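PDB 3MWB: prephenate dehydratase from Arthrobacter aurescens, which probably catalyses the decarboxylation and dehydration of prephenate to 3-phenylpyruvate in phenylalanine biosynthesis, and binds L-phenylalanine. Local coordinates for residues His303-Val306 with Asp307-Leu310; Val289-Pro292 with His293-Asp296. All coordinates share one frame; numbering follows the deposited sequence.

Contact 1: residues His303-Val306 with Asp307-Leu310; sequences HAWV and DSIL
His-303 O takes the amide hydrogen of Asp-307 at 2.8 Å from Asp-307 N, the first of four i to i+4 backbone bonds that make these two turns of the C-terminal helix 296-311 a worked example of alpha-helical geometry. Ala-304 O repeats the pattern with Ser-308 N. Trp-305 O accepts twice: from Ile-309 N at 3.3 Å, and from Ser-308 OG at 2.6 Å, the hydroxyl lying in the carbonyl plane on a lone pair. The serine reaches back because chi1 of 68° sets OG between its own N and carbonyl carbon. With CG of Trp-305 anti to the backbone N (chi1 -178°), the six-membered ring comes against the end of Ile-309: CD1 stands 3.8 Å from the centroid of the Trp-305 six-membered ring, 9° off the normal, a CH-pi contact over one face. Val-306 O accepts from Leu-310 N at 3.0 Å, while the side chains of Val-306 and Leu-310 point the same way, CG1 of Val-306 4.2 Å from CD1 of Leu-310. A second subunit packs on Trp-305, Val-306 and Ile-309 through its His-268, Leu-264 and Phe-276 respectively. These three residues thus face the partner while His-303, Ala-304 and Ser-308 are exposed, consistent with an amphipathic helix, and Ile-309 CD1 on the indole face probably limits the ring's freedom to turn.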
# COMPACT_ATOMS: atom_id res chain seq x y z
N HIS A 303 18.95 6.27 12.14
CA HIS A 303 18.77 6.58 13.56
C HIS A 303 19.67 7.73 13.98
O HIS A 303 19.24 8.62 14.74
CB HIS A 303 19.04 5.35 14.45
CG HIS A 303 18.65 5.53 15.89
ND1 HIS A 303 17.34 5.56 16.32
CD2 HIS A 303 19.41 5.66 17.01
CE1 HIS A 303 17.30 5.72 17.63
NE2 HIS A 303 18.54 5.78 18.08
N ALA A 304 20.91 7.71 13.50
CA ALA A 304 21.88 8.76 13.83
C ALA A 304 21.45 10.10 13.21
O ALA A 304 21.62 11.14 13.84
CB ALA A 304 23.26 8.38 13.36
N TRP A 305 20.90 10.06 12.00
CA TRP A 305 20.40 11.29 11.40
C TRP A 305 19.26 11.87 12.24
O TRP A 305 19.30 13.03 12.58
CB TRP A 305 19.98 11.07 9.95
CG TRP A 305 19.50 12.31 9.23
CD1 TRP A 305 20.25 13.40 8.89
CD2 TRP A 305 18.17 12.56 8.75
NE1 TRP A 305 19.47 14.32 8.22
CE2 TRP A 305 18.19 13.83 8.12
CE3 TRP A 305 16.96 11.84 8.78
CZ2 TRP A 305 17.05 14.40 7.53
CZ3 TRP A 305 15.83 12.41 8.20
CH2 TRP A 305 15.88 13.68 7.59
N VAL A 306 18.27 11.05 12.61
CA VAL A 306 17.18 11.55 13.43
C VAL A 306 17.72 12.05 14.77
O VAL A 306 17.27 13.10 15.27
CB VAL A 306 16.04 10.53 13.60
CG1 VAL A 306 14.92 11.13 14.41
CG2 VAL A 306 15.51 10.11 12.21
N ASP A 307 18.69 11.35 15.33
CA ASP A 307 19.25 11.81 16.58
C ASP A 307 19.86 13.22 16.48
O ASP A 307 19.70 14.03 17.41
CB ASP A 307 20.27 10.83 17.14
CG ASP A 307 20.48 11.03 18.60
OD1 ASP A 307 19.48 11.37 19.29
OD2 ASP A 307 21.61 10.90 19.08
N SER A 308 20.53 13.51 15.36
CA SER A 308 21.16 14.81 15.16
C SER A 308 20.11 15.92 15.15
O SER A 308 20.35 17.01 15.67
CB SER A 308 22.01 14.84 13.88
OG SER A 308 21.21 14.75 12.71
N ILE A 309 18.94 15.63 14.57
CA ILE A 309 17.82 16.58 14.56
C ILE A 309 17.26 16.80 15.95
O ILE A 309 17.06 17.95 16.39
CB ILE A 309 16.70 16.07 13.64
CG1 ILE A 309 17.17 16.09 12.19
CG2 ILE A 309 15.43 16.88 13.85
CD1 ILE A 309 16.32 15.26 11.22
N LEU A 310 16.99 15.70 16.66
CA LEU A 310 16.42 15.80 18.00
C LEU A 310 17.33 16.57 18.92
O LEU A 310 16.88 17.46 19.65
CB LEU A 310 16.11 14.42 18.59
CG LEU A 310 15.12 13.53 17.83
CD1 LEU A 310 15.07 12.14 18.46
CD2 LEU A 310 13.72 14.15 17.78

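Contact 2: residues Val289-Pro292 with His293-Asp296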
# COMPACT_ATOMS: atom_id res chain seq x y z
N VAL A 289 18.58 -12.57 1.55
CA VAL A 289 19.07 -11.50 0.69
C VAL A 289 18.69 -10.15 1.32
O VAL A 289 17.50 -9.89 1.54
CB VAL A 289 18.50 -11.63 -0.74
CG1 VAL A 289 18.77 -10.35 -1.54
CG2 VAL A 289 19.08 -12.86 -1.44
N VAL A 290 19.68 -9.31 1.64
CA VAL A 290 19.39 -8.02 2.28
C VAL A 290 19.18 -6.95 1.22
O VAL A 290 20.09 -6.63 0.47
CB VAL A 290 20.50 -7.62 3.27
CG1 VAL A 290 20.14 -6.32 4.00
CG2 VAL A 290 20.68 -8.73 4.28
N ALA A 291 17.95 -6.43 1.17
CA ALA A 291 17.56 -5.51 0.12
C ALA A 291 18.31 -4.20 0.33
O ALA A 291 18.86 -3.95 1.44
CB ALA A 291 16.01 -5.29 0.12
N PRO A 292 18.36 -3.35 -0.73
CA PRO A 292 18.90 -2.00 -0.58
C PRO A 292 18.18 -1.26 0.53
O PRO A 292 16.96 -1.44 0.72
CB PRO A 292 18.55 -1.34 -1.91
CG PRO A 292 18.56 -2.46 -2.88
CD PRO A 292 18.01 -3.64 -2.14
N HIS A 293 18.93 -0.43 1.26
CA HIS A 293 18.33 0.48 2.22
C HIS A 293 17.89 -0.25 3.49
O HIS A 293 17.31 0.37 4.37
CB HIS A 293 17.07 1.19 1.66
CG HIS A 293 17.19 1.71 0.26
ND1 HIS A 293 16.17 1.61 -0.66
CD2 HIS A 293 18.19 2.39 -0.37
CE1 HIS A 293 16.53 2.18 -1.79
NE2 HIS A 293 17.75 2.66 -1.64
N THR A 294 18.11 -1.56 3.59
CA THR A 294 17.55 -2.29 4.76
C THR A 294 18.58 -2.97 5.63
O THR A 294 18.21 -3.70 6.59
CB THR A 294 16.50 -3.35 4.39
OG1 THR A 294 17.15 -4.47 3.77
CG2 THR A 294 15.42 -2.77 3.45
N SER A 295 19.85 -2.74 5.33
CA SER A 295 20.93 -3.33 6.13
C SER A 295 20.98 -2.71 7.52
O SER A 295 20.44 -1.62 7.77
CB SER A 295 22.30 -3.18 5.43
OG SER A 295 22.69 -1.84 5.42
N ASP A 296 21.63 -3.41 8.44
CA ASP A 296 21.78 -2.91 9.77
C ASP A 296 22.43 -1.53 9.71
O ASP A 296 22.07 -0.63 10.48
CB ASP A 296 22.60 -3.91 10.60
CG ASP A 296 21.77 -5.09 11.12
OD1 ASP A 296 20.61 -5.32 10.66
OD2 ASP A 296 22.28 -5.79 12.01
O HOH W 1 16.35 -7.14 3.37
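Thr-294 OG1 donates to Ala-291 O at 2.9 Å, closing a type II beta turn from Ala-291 to Thr-294 with a side chain as well as with the backbone. The hydroxyl approaches from above the carbonyl plane, 42° out of it, and the turn's own bond, from Thr-294 N to Ala-291 O, is weak at 3.3 Å. Chi1 of 72° holds OG1 between the threonine's N and carbonyl carbon, facing back into the loop. There a water donates to Thr-294 OG1 and accepts from Ala-291 N, its oxygen 2.8 Å from each, so the hydroxyl of this buried threonine is engaged both as donor and as acceptor. Exposed Val-290 borders this tight part: its CG1 lies 3.5 Å from Thr-294 OG1 and also rests against the backbone of Ser-295, the Val-290 and Thr-294 side chains running antiparallel alongside one another. The outer corner is looser. Pro-292, exposed to solvent, sets CB over the middle of the His-293 imidazole, 3.9 Å from the ring centroid and 3° off its normal, a CH-pi contact between successive residues. An alanine at His-293 removes the imidazole, which would probably leave Pro-292 CB without its aromatic partner and weaken the packing against Arg-269 of a second subunit. Beyond the turn Ser-295 is the N-cap of helix 296-311, its OG bonded to Ala-298 N; the loop, which joins strand 275-281 to helix 296-311, lies against helix 258-270 where Val-290 and Thr-294 touch Arg-259.

Contacts 1 and 2 follow each other along the C-terminal part of the chain, their centres about 20 Å apart and their nearest atoms about 8 Å apart, without touching. Contact 2 shapes the loop that ends in the N-cap of helix 296-311; contact 1 lies farther along that same helix. Neither belongs to a domain core. Residues 289-296 form a surface turn, with a water and a side-chain hydroxyl supplementing one weak backbone bond, whereas residues 303-310 are partly buried and rely on repeated backbone bonding with apolar side chains beside it. Both meet a second subunit, the turn through one residue, the helix through several.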